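Local coordinates for protein N2152 (Neocallimastix frontalis, PDB 5U22) that probably hydrolyses rare arabinosyl substrates as a polyspecific family 39 glycoside hydrolase of a rumen anaerobic fungus, at residues 30-35 / 315-320; 311-316 / 339-344; 356-361 / 416-421. One frame throughout, in Å; residues are numbered along the deposited sequence.

Overall arrangement
All three contacts lie in or beside the beta-sandwich domain, on one side of the chain's centre. Interactions 1 and 2 share Asp-315 and Met-316, and their centres are about 10 Å apart. Strand 315-320 pairs with strand 31-35 in interaction 1; the loop leading into it meets strand 341-347 in interaction 2. That strand is hydrogen-bonded to strand 415-422, which supplies one half of interaction 3, again about 10 Å away between centres. Two probable backbone bonds join them, Val-342 O to Ile-420 N and Phe-344 O to Ile-418 N, both 2.8 Å. Interactions 1 and 3, about 13 Å apart between centres, touch through Asn-30 and Asn-360.

Interaction 1 of 3, residues 30-35 / 315-320; sequences NAKIRR and DMVSVS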
loop_
_atom_site.group_PDB
_atom_site.type_symbol
_atom_site.label_atom_id
_atom_site.label_comp_id
_atom_site.label_asym_id
_atom_site.label_seq_id
_atom_site.Cartn_x
_atom_site.Cartn_y
_atom_site.Cartn_z
ATOM N N ASN A 30 -7.382 -23.350 2.435
ATOM C CA ASN A 30 -6.447 -24.159 1.661
ATOM C C ASN A 30 -5.862 -23.429 0.464
ATOM O O ASN A 30 -4.896 -23.915 -0.127
ATOM C CB ASN A 30 -7.123 -25.437 1.159
ATOM C CG ASN A 30 -7.024 -26.565 2.154
ATOM O OD1 ASN A 30 -6.313 -26.462 3.153
ATOM N ND2 ASN A 30 -7.736 -27.656 1.887
ATOM N N ALA A 31 -6.432 -22.294 0.082
ATOM C CA ALA A 31 -6.039 -21.594 -1.140
ATOM C C ALA A 31 -4.988 -20.544 -0.793
ATOM O O ALA A 31 -5.269 -19.357 -0.633
ATOM C CB ALA A 31 -7.272 -20.996 -1.811
ATOM N N LYS A 32 -3.742 -21.007 -0.693
ATOM C CA LYS A 32 -2.631 -20.136 -0.326
ATOM C C LYS A 32 -2.282 -19.193 -1.470
ATOM O O LYS A 32 -2.132 -19.621 -2.619
ATOM C CB LYS A 32 -1.406 -20.975 0.046
ATOM C CG LYS A 32 -1.223 -21.241 1.533
ATOM C CD LYS A 32 -2.400 -21.966 2.164
ATOM C CE LYS A 32 -2.026 -22.488 3.543
ATOM N NZ LYS A 32 -3.196 -22.954 4.332
ATOM N N ILE A 33 -2.139 -17.905 -1.157
ATOM C CA ILE A 33 -1.734 -16.937 -2.172
ATOM C C ILE A 33 -0.218 -16.837 -2.154
ATOM O O ILE A 33 0.449 -17.056 -3.174
ATOM C CB ILE A 33 -2.371 -15.560 -1.942
ATOM C CG1 ILE A 33 -3.890 -15.677 -1.898
ATOM C CG2 ILE A 33 -1.955 -14.608 -3.051
ATOM C CD1 ILE A 33 -4.563 -14.427 -1.383
ATOM N N ARG A 34 0.319 -16.480 -0.991
ATOM C CA ARG A 34 1.748 -16.371 -0.738
ATOM C C ARG A 34 1.920 -16.045 0.734
ATOM O O ARG A 34 0.929 -15.852 1.449
ATOM C CB ARG A 34 2.393 -15.282 -1.596
ATOM C CG ARG A 34 1.772 -13.942 -1.353
ATOM C CD ARG A 34 2.469 -12.784 -2.067
ATOM N NE ARG A 34 1.692 -11.574 -1.809
ATOM C CZ ARG A 34 2.064 -10.333 -2.121
ATOM N NH1 ARG A 34 3.234 -10.105 -2.728
ATOM N NH2 ARG A 34 1.250 -9.322 -1.822
ATOM N N ARG A 35 3.168 -15.962 1.185
ATOM C CA ARG A 35 3.446 -15.583 2.560
ATOM C C ARG A 35 2.900 -14.192 2.855
ATOM O O ARG A 35 2.748 -13.350 1.964
ATOM C CB ARG A 35 4.947 -15.598 2.829
ATOM C CG ARG A 35 5.632 -16.942 2.699
ATOM C CD ARG A 35 7.056 -16.806 3.227
ATOM N NE ARG A 35 7.056 -15.963 4.423
ATOM C CZ ARG A 35 8.102 -15.280 4.876
ATOM N NH1 ARG A 35 9.268 -15.326 4.235
ATOM N NH2 ARG A 35 7.979 -14.549 5.976
ATOM N N ASP A 315 0.514 -17.634 5.971
ATOM C CA ASP A 315 0.186 -17.489 4.558
ATOM C C ASP A 315 -1.071 -16.657 4.390
ATOM O O ASP A 315 -2.029 -16.816 5.147
ATOM C CB ASP A 315 -0.064 -18.844 3.896
ATOM C CG ASP A 315 1.167 -19.681 3.807
ATOM O OD1 ASP A 315 2.259 -19.107 3.612
ATOM O OD2 ASP A 315 1.036 -20.914 3.915
ATOM N N MET A 316 -1.084 -15.805 3.370
ATOM C CA MET A 316 -2.331 -15.187 2.943
ATOM C C MET A 316 -3.120 -16.195 2.119
ATOM O O MET A 316 -2.544 -16.949 1.330
ATOM C CB MET A 316 -2.056 -13.920 2.120
ATOM C CG MET A 316 -1.098 -12.947 2.781
ATOM S SD MET A 316 -1.675 -12.408 4.411
ATOM C CE MET A 316 -3.220 -11.597 3.943
ATOM N N VAL A 317 -4.438 -16.230 2.325
ATOM C CA VAL A 317 -5.297 -17.185 1.639
ATOM C C VAL A 317 -6.427 -16.443 0.940
ATOM O O VAL A 317 -6.732 -15.287 1.243
ATOM C CB VAL A 317 -5.871 -18.248 2.595
ATOM C CG1 VAL A 317 -4.750 -19.083 3.176
ATOM C CG2 VAL A 317 -6.660 -17.593 3.726
ATOM N N SER A 318 -7.076 -17.149 0.016
ATOM C CA SER A 318 -8.032 -16.513 -0.879
ATOM C C SER A 318 -9.303 -16.102 -0.152
ATOM O O SER A 318 -9.845 -16.836 0.681
ATOM C CB SER A 318 -8.371 -17.445 -2.037
ATOM O OG SER A 318 -7.250 -17.569 -2.908
ATOM N N VAL A 319 -9.768 -14.905 -0.474
ATOM C CA VAL A 319 -11.029 -14.367 0.010
ATOM C C VAL A 319 -11.895 -14.113 -1.208
ATOM O O VAL A 319 -11.454 -13.442 -2.150
ATOM C CB VAL A 319 -10.830 -13.056 0.798
ATOM C CG1 VAL A 319 -12.188 -12.436 1.143
ATOM C CG2 VAL A 319 -10.002 -13.300 2.066
ATOM N N SER A 320 -13.118 -14.635 -1.193
ATOM C CA SER A 320 -14.035 -14.363 -2.289
ATOM C C SER A 320 -15.082 -13.369 -1.811
ATOM O O SER A 320 -15.907 -13.714 -0.946
ATOM C CB SER A 320 -14.697 -15.644 -2.787
ATOM O OG SER A 320 -15.697 -15.344 -3.749
#
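Ile-33 and Met-316 hold the middle of this antiparallel strand pair. Ile-33 N donates to Met-316 O at 2.7 Å, with an almost straight N-H...O angle of 175°. Met-316 N returns a bond to Arg-34 O at 2.8 Å. Toward the other end, Ser-318 N reaches Ala-31 O at 2.9 Å in the carbonyl plane, bent at the hydrogen. The same oxygen also receives a CA-H...O contact from Val-317 CA.

Lys-32 and Val-317 form a non-hydrogen-bonded pair, and their side chains run side by side in the same direction. In one of its two conformers, the lysine chain crosses that of Asp-315 at about a right angle, with CG 3.3 Å from Asp-315 OD2. Its NZ then bonds to Cys-29 O. Strand 31-35 pairs with 315-320 in the sheet of the beta-sandwich domain, and 315-320 pairs in turn with 330-336 and 23-28. The two segments run at 133° rather than fully antiparallel. The chain makes an inverse gamma turn about Ala-31, with a weak bond from Lys-32 N to Asn-30 O, as it enters the strand.

Ile-33 CG1 lies anti to the carbonyl carbon (chi1 -57°). This sends CD1 over the backbone of Val-317, 3.5 Å from its O. Outside the pair, Arg-34 NH2 bonds to Val-273 O. On one face Val-317 packs on Val-27 and Ala-333; on the other Met-316 packs on Ala-332 and Ser-334.

Interaction 2 of 3, residues 311-316 / 339-344; sequences DMTGDM and AQYVSF
Tyr-341 reaches from its strand to the loop at Thr-313, and its phenol end does most of the touching. CG sits between the backbone N and the carbonyl carbon (chi1 75°), and from CB the ring extends toward the loop. Along the ring, CE1 comes to 3.4 Å from Thr-313 OG1. CZ is at 3.5 Å from the same oxygen, which lies at the ring edge, near its plane. At the tip, OH is 2.7 Å from Thr-313 OG1. This is a hydrogen-bonding distance, but the phenol proton has another acceptor within reach. Thr-313 N is also close, 2.9 Å from Tyr-341 OH. A water joins Tyr-341 OH to Asp-311 O through two weak bonds.

The contact belongs to the beta-sandwich domain. The loop between helix 301-310 and strand 315-320 here passes close to strand 341-347. A G1 beta bulge at Gln-340 and Tyr-341, opposite Asp-336, starts that strand. Asp-336 also bonds Thr-313 OG1 through OD2, giving the threonine a second polar partner. A phenylalanine in place of Tyr-341 would probably leave Thr-313 OG1 with Asp-336 but without its phenol partner, and break the water bridge to Asp-311.

Further along the strand, Met-312 makes a second contact. Its chain is bent at chi3, which puts CE 3.4 Å from Ser-343 O and 3.8 Å from Ser-343 OG. Ser-343 CB lies in the plane of the Tyr-341 ring, at its edge. The tyrosine ring stacks on Tyr-419, and Met-312 O accepts a bond from His-38 NE2.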
loop_
_atom_site.group_PDB
_atom_site.type_symbol
_atom_site.label_atom_id
_atom_site.label_comp_id
_atom_site.label_asym_id
_atom_site.label_seq_id
_atom_site.Cartn_x
_atom_site.Cartn_y
_atom_site.Cartn_z
ATOM N N ASP A 311 -0.020 -7.477 12.030
ATOM C CA ASP A 311 0.146 -8.639 12.904
ATOM C C ASP A 311 0.014 -9.957 12.163
ATOM O O ASP A 311 0.348 -11.001 12.736
ATOM C CB ASP A 311 -0.892 -8.646 14.037
ATOM C CG ASP A 311 -0.644 -7.576 15.081
ATOM O OD1 ASP A 311 0.448 -6.970 15.077
ATOM O OD2 ASP A 311 -1.549 -7.366 15.927
ATOM N N MET A 312 -0.507 -9.944 10.936
ATOM C CA MET A 312 -0.758 -11.195 10.239
ATOM C C MET A 312 0.553 -11.913 9.959
ATOM O O MET A 312 1.540 -11.296 9.546
ATOM C CB MET A 312 -1.515 -10.938 8.937
ATOM C CG MET A 312 -2.958 -10.486 9.157
ATOM S SD MET A 312 -3.806 -10.182 7.587
ATOM C CE MET A 312 -5.365 -11.007 7.883
ATOM N N THR A 313 0.560 -13.223 10.215
ATOM C CA THR A 313 1.704 -14.099 9.991
ATOM C C THR A 313 1.227 -15.340 9.245
ATOM O O THR A 313 0.024 -15.580 9.106
ATOM C CB THR A 313 2.390 -14.481 11.317
ATOM O OG1 THR A 313 1.428 -15.038 12.222
ATOM C CG2 THR A 313 3.030 -13.264 11.979
ATOM N N GLY A 314 2.177 -16.137 8.750
ATOM C CA GLY A 314 1.828 -17.335 7.995
ATOM C C GLY A 314 1.572 -17.054 6.526
ATOM O O GLY A 314 2.333 -16.314 5.893
ATOM N N ASP A 315 0.514 -17.634 5.971
ATOM C CA ASP A 315 0.186 -17.489 4.558
ATOM C C ASP A 315 -1.071 -16.657 4.390
ATOM O O ASP A 315 -2.029 -16.816 5.147
ATOM C CB ASP A 315 -0.064 -18.844 3.896
ATOM C CG ASP A 315 1.167 -19.681 3.807
ATOM O OD1 ASP A 315 2.259 -19.107 3.612
ATOM O OD2 ASP A 315 1.036 -20.914 3.915
ATOM N N MET A 316 -1.084 -15.805 3.370
ATOM C CA MET A 316 -2.331 -15.187 2.943
ATOM C C MET A 316 -3.120 -16.195 2.119
ATOM O O MET A 316 -2.544 -16.949 1.330
ATOM C CB MET A 316 -2.056 -13.920 2.120
ATOM C CG MET A 316 -1.098 -12.947 2.781
ATOM S SD MET A 316 -1.675 -12.408 4.411
ATOM C CE MET A 316 -3.220 -11.597 3.943
ATOM N N ALA A 339 1.582 -20.451 14.956
ATOM C CA ALA A 339 0.875 -19.707 15.989
ATOM C C ALA A 339 -0.521 -20.267 16.222
ATOM O O ALA A 339 -1.142 -19.962 17.252
ATOM C CB ALA A 339 0.800 -18.222 15.603
ATOM N N GLN A 340 -1.008 -21.079 15.280
ATOM C CA GLN A 340 -2.296 -21.770 15.352
ATOM C C GLN A 340 -3.467 -20.786 15.422
ATOM O O GLN A 340 -4.284 -20.811 16.343
ATOM C CB GLN A 340 -2.311 -22.772 16.510
ATOM C CG GLN A 340 -1.277 -23.888 16.278
ATOM C CD GLN A 340 -1.436 -25.075 17.207
ATOM O OE1 GLN A 340 -1.515 -26.226 16.758
ATOM N NE2 GLN A 340 -1.465 -24.807 18.503
ATOM N N TYR A 341 -3.562 -19.939 14.393
ATOM C CA TYR A 341 -4.717 -19.062 14.268
ATOM C C TYR A 341 -5.014 -18.793 12.802
ATOM O O TYR A 341 -4.177 -19.013 11.922
ATOM C CB TYR A 341 -4.524 -17.738 15.025
ATOM C CG TYR A 341 -3.593 -16.734 14.360
ATOM C CD1 TYR A 341 -2.233 -16.754 14.611
ATOM C CD2 TYR A 341 -4.091 -15.746 13.509
ATOM C CE1 TYR A 341 -1.383 -15.834 14.022
ATOM C CE2 TYR A 341 -3.243 -14.823 12.900
ATOM C CZ TYR A 341 -1.890 -14.872 13.164
ATOM O OH TYR A 341 -1.043 -13.953 12.565
ATOM N N VAL A 342 -6.244 -18.343 12.564
ATOM C CA VAL A 342 -6.689 -17.761 11.305
ATOM C C VAL A 342 -7.169 -16.341 11.595
ATOM O O VAL A 342 -7.856 -16.102 12.595
ATOM C CB VAL A 342 -7.830 -18.582 10.674
ATOM C CG1 VAL A 342 -8.302 -17.944 9.362
ATOM C CG2 VAL A 342 -7.410 -20.031 10.497
ATOM N N SER A 343 -6.831 -15.405 10.715
ATOM C CA SER A 343 -7.266 -14.022 10.867
ATOM C C SER A 343 -7.878 -13.539 9.561
ATOM O O SER A 343 -7.290 -13.722 8.496
ATOM C CB SER A 343 -6.102 -13.112 11.260
ATOM O OG SER A 343 -6.546 -11.765 11.402
ATOM N N PHE A 344 -9.035 -12.895 9.653
ATOM C CA PHE A 344 -9.755 -12.366 8.497
ATOM C C PHE A 344 -10.142 -10.931 8.819
ATOM O O PHE A 344 -10.894 -10.699 9.772
ATOM C CB PHE A 344 -11.000 -13.213 8.200
ATOM C CG PHE A 344 -11.798 -12.734 7.012
ATOM C CD1 PHE A 344 -11.178 -12.048 5.976
ATOM C CD2 PHE A 344 -13.160 -12.980 6.926
ATOM C CE1 PHE A 344 -11.909 -11.599 4.880
ATOM C CE2 PHE A 344 -13.895 -12.542 5.821
ATOM C CZ PHE A 344 -13.257 -11.851 4.803
HETATM O O HOH W 1 -2.577 -11.653 13.533
#

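Interaction 3 of 3, residues 356-361 / 416-421; sequences ANFKNL and YRIYIT
Phe-358 and Ile-420 meet in a CH-pi contact. Ile-420 CD1 stands over the centre of the phenylalanine ring, 3.8 Å from its centroid and only 10° off the ring normal. The two side chains come from opposite directions, so the methyl group meets the flat of the ring. Ile-420 CG1 is anti to the carbonyl carbon (chi1 -52°) and the chain then runs out extended, which carries CD1 across to the ring.

The other contacts are apolar and join aliphatic groups to each other or to the ring. Ile-418 CG2 approaches Phe-358 CZ at 3.7 Å, with the two side chains set at a slant. This methyl is anti to the backbone N, while the longer branch ends in CD1 beside Ala-356. There Ala-356 CB and Ile-418 CD1 are 3.4 Å apart, a tight fit for two methyl carbons. Leu-361 CD2 lies 4.2 Å from Ile-420 CD1, so that one methyl group touches both the leucine and the ring.

No polar group takes part across the gap. The axes of strands 356-359 and 416-421 approach to 10.4 Å and make an angle of 32°. This is the spacing of two layers facing each other, and the side chains between them form part of the buried core of the beta sandwich.

Around this core, strand 403-408 adds Ile-403 against Phe-358 and Leu-361, and Val-405 against Ile-418. Strand 368-376 brings Val-371 to Ile-418 and Ala-369 to Ile-420. From strand 341-347, Phe-346 also packs on Ile-418. Away from this core, Arg-417 of the same strand as Ile-418 meets Trp-308 of helix 301-310 in a cation-pi contact.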
loop_
_atom_site.group_PDB
_atom_site.type_symbol
_atom_site.label_atom_id
_atom_site.label_comp_id
_atom_site.label_asym_id
_atom_site.label_seq_id
_atom_site.Cartn_x
_atom_site.Cartn_y
_atom_site.Cartn_z
ATOM N N ALA A 356 -19.486 -14.367 6.972
ATOM C CA ALA A 356 -18.120 -14.756 6.660
ATOM C C ALA A 356 -18.054 -16.273 6.693
ATOM O O ALA A 356 -18.123 -16.882 7.766
ATOM C CB ALA A 356 -17.135 -14.130 7.645
ATOM N N ASN A 357 -17.977 -16.880 5.517
ATOM C CA ASN A 357 -17.859 -18.324 5.399
ATOM C C ASN A 357 -16.388 -18.697 5.418
ATOM O O ASN A 357 -15.576 -18.068 4.736
ATOM C CB ASN A 357 -18.508 -18.807 4.103
ATOM C CG ASN A 357 -19.924 -18.305 3.958
ATOM O OD1 ASN A 357 -20.784 -18.634 4.772
ATOM N ND2 ASN A 357 -20.179 -17.504 2.913
ATOM N N PHE A 358 -16.043 -19.698 6.211
ATOM C CA PHE A 358 -14.712 -20.289 6.176
ATOM C C PHE A 358 -14.819 -21.726 5.692
ATOM O O PHE A 358 -15.586 -22.512 6.255
ATOM C CB PHE A 358 -14.069 -20.259 7.563
ATOM C CG PHE A 358 -13.807 -18.870 8.072
ATOM C CD1 PHE A 358 -12.558 -18.297 7.931
ATOM C CD2 PHE A 358 -14.821 -18.131 8.673
ATOM C CE1 PHE A 358 -12.313 -17.008 8.393
ATOM C CE2 PHE A 358 -14.581 -16.855 9.143
ATOM C CZ PHE A 358 -13.325 -16.294 8.998
ATOM N N LYS A 359 -14.059 -22.073 4.655
ATOM C CA LYS A 359 -13.973 -23.460 4.215
ATOM C C LYS A 359 -12.541 -23.966 4.327
ATOM O O LYS A 359 -11.582 -23.186 4.398
ATOM C CB LYS A 359 -14.491 -23.632 2.781
ATOM C CG LYS A 359 -14.053 -22.570 1.815
ATOM C CD LYS A 359 -14.901 -22.634 0.537
ATOM C CE LYS A 359 -14.690 -23.947 -0.193
ATOM N N ASN A 360 -12.416 -25.297 4.374
ATOM C CA ASN A 360 -11.124 -25.964 4.539
ATOM C C ASN A 360 -10.367 -25.433 5.753
ATOM O O ASN A 360 -9.156 -25.203 5.707
ATOM C CB ASN A 360 -10.288 -25.837 3.272
ATOM C CG ASN A 360 -10.937 -26.522 2.097
ATOM O OD1 ASN A 360 -11.390 -27.654 2.215
ATOM N ND2 ASN A 360 -11.019 -25.831 0.967
ATOM N N LEU A 361 -11.086 -25.246 6.856
ATOM C CA LEU A 361 -10.483 -24.760 8.090
ATOM C C LEU A 361 -9.300 -25.637 8.484
ATOM O O LEU A 361 -9.312 -26.853 8.247
ATOM C CB LEU A 361 -11.517 -24.724 9.221
ATOM C CG LEU A 361 -12.415 -23.490 9.260
ATOM C CD1 LEU A 361 -13.558 -23.692 10.238
ATOM C CD2 LEU A 361 -11.624 -22.232 9.628
ATOM N N TYR A 416 -13.493 -4.673 10.363
ATOM C CA TYR A 416 -13.893 -5.867 11.100
ATOM C C TYR A 416 -12.785 -6.907 11.085
ATOM O O TYR A 416 -12.014 -6.996 10.131
ATOM C CB TYR A 416 -15.167 -6.473 10.518
ATOM C CG TYR A 416 -16.337 -5.510 10.570
ATOM C CD1 TYR A 416 -17.046 -5.309 11.748
ATOM C CD2 TYR A 416 -16.721 -4.796 9.447
ATOM C CE1 TYR A 416 -18.118 -4.431 11.795
ATOM C CE2 TYR A 416 -17.771 -3.912 9.495
ATOM C CZ TYR A 416 -18.470 -3.740 10.665
ATOM O OH TYR A 416 -19.519 -2.850 10.701
ATOM N N ARG A 417 -12.712 -7.708 12.153
ATOM C CA ARG A 417 -11.795 -8.842 12.157
ATOM C C ARG A 417 -12.480 -10.057 12.758
ATOM O O ARG A 417 -13.191 -9.946 13.763
ATOM C CB ARG A 417 -10.501 -8.568 12.940
ATOM C CG ARG A 417 -9.518 -9.732 12.850
ATOM C CD ARG A 417 -8.129 -9.422 13.418
ATOM N NE ARG A 417 -8.115 -9.265 14.877
ATOM C CZ ARG A 417 -7.005 -9.169 15.606
ATOM N NH1 ARG A 417 -5.804 -9.225 15.027
ATOM N NH2 ARG A 417 -7.095 -9.025 16.920
ATOM N N ILE A 418 -12.266 -11.217 12.137
ATOM C CA ILE A 418 -12.605 -12.501 12.741
ATOM C C ILE A 418 -11.294 -13.219 13.023
ATOM O O ILE A 418 -10.494 -13.440 12.107
ATOM C CB ILE A 418 -13.523 -13.327 11.830
ATOM C CG1 ILE A 418 -14.882 -12.643 11.738
ATOM C CG2 ILE A 418 -13.666 -14.752 12.371
ATOM C CD1 ILE A 418 -15.728 -13.125 10.598
ATOM N N TYR A 419 -11.054 -13.548 14.294
ATOM C CA TYR A 419 -9.800 -14.151 14.739
ATOM C C TYR A 419 -10.119 -15.516 15.326
ATOM O O TYR A 419 -10.864 -15.607 16.308
ATOM C CB TYR A 419 -9.118 -13.259 15.781
ATOM C CG TYR A 419 -7.628 -13.485 15.954
ATOM C CD1 TYR A 419 -6.710 -12.805 15.161
ATOM C CD2 TYR A 419 -7.143 -14.341 16.933
ATOM C CE1 TYR A 419 -5.343 -12.992 15.324
ATOM C CE2 TYR A 419 -5.767 -14.541 17.102
ATOM C CZ TYR A 419 -4.878 -13.862 16.293
ATOM O OH TYR A 419 -3.514 -14.034 16.451
ATOM N N ILE A 420 -9.555 -16.571 14.739
ATOM C CA ILE A 420 -9.938 -17.942 15.060
ATOM C C ILE A 420 -8.749 -18.650 15.692
ATOM O O ILE A 420 -7.671 -18.725 15.091
ATOM C CB ILE A 420 -10.416 -18.708 13.811
ATOM C CG1 ILE A 420 -11.509 -17.922 13.084
ATOM C CG2 ILE A 420 -10.891 -20.098 14.179
ATOM C CD1 ILE A 420 -12.031 -18.634 11.845
ATOM N N THR A 421 -8.955 -19.200 16.885
ATOM C CA THR A 421 -7.927 -19.950 17.597
ATOM C C THR A 421 -8.509 -21.284 18.049
ATOM O O THR A 421 -9.691 -21.574 17.842
ATOM C CB THR A 421 -7.385 -19.160 18.800
ATOM O OG1 THR A 421 -8.475 -18.713 19.618
ATOM C CG2 THR A 421 -6.588 -17.958 18.331
#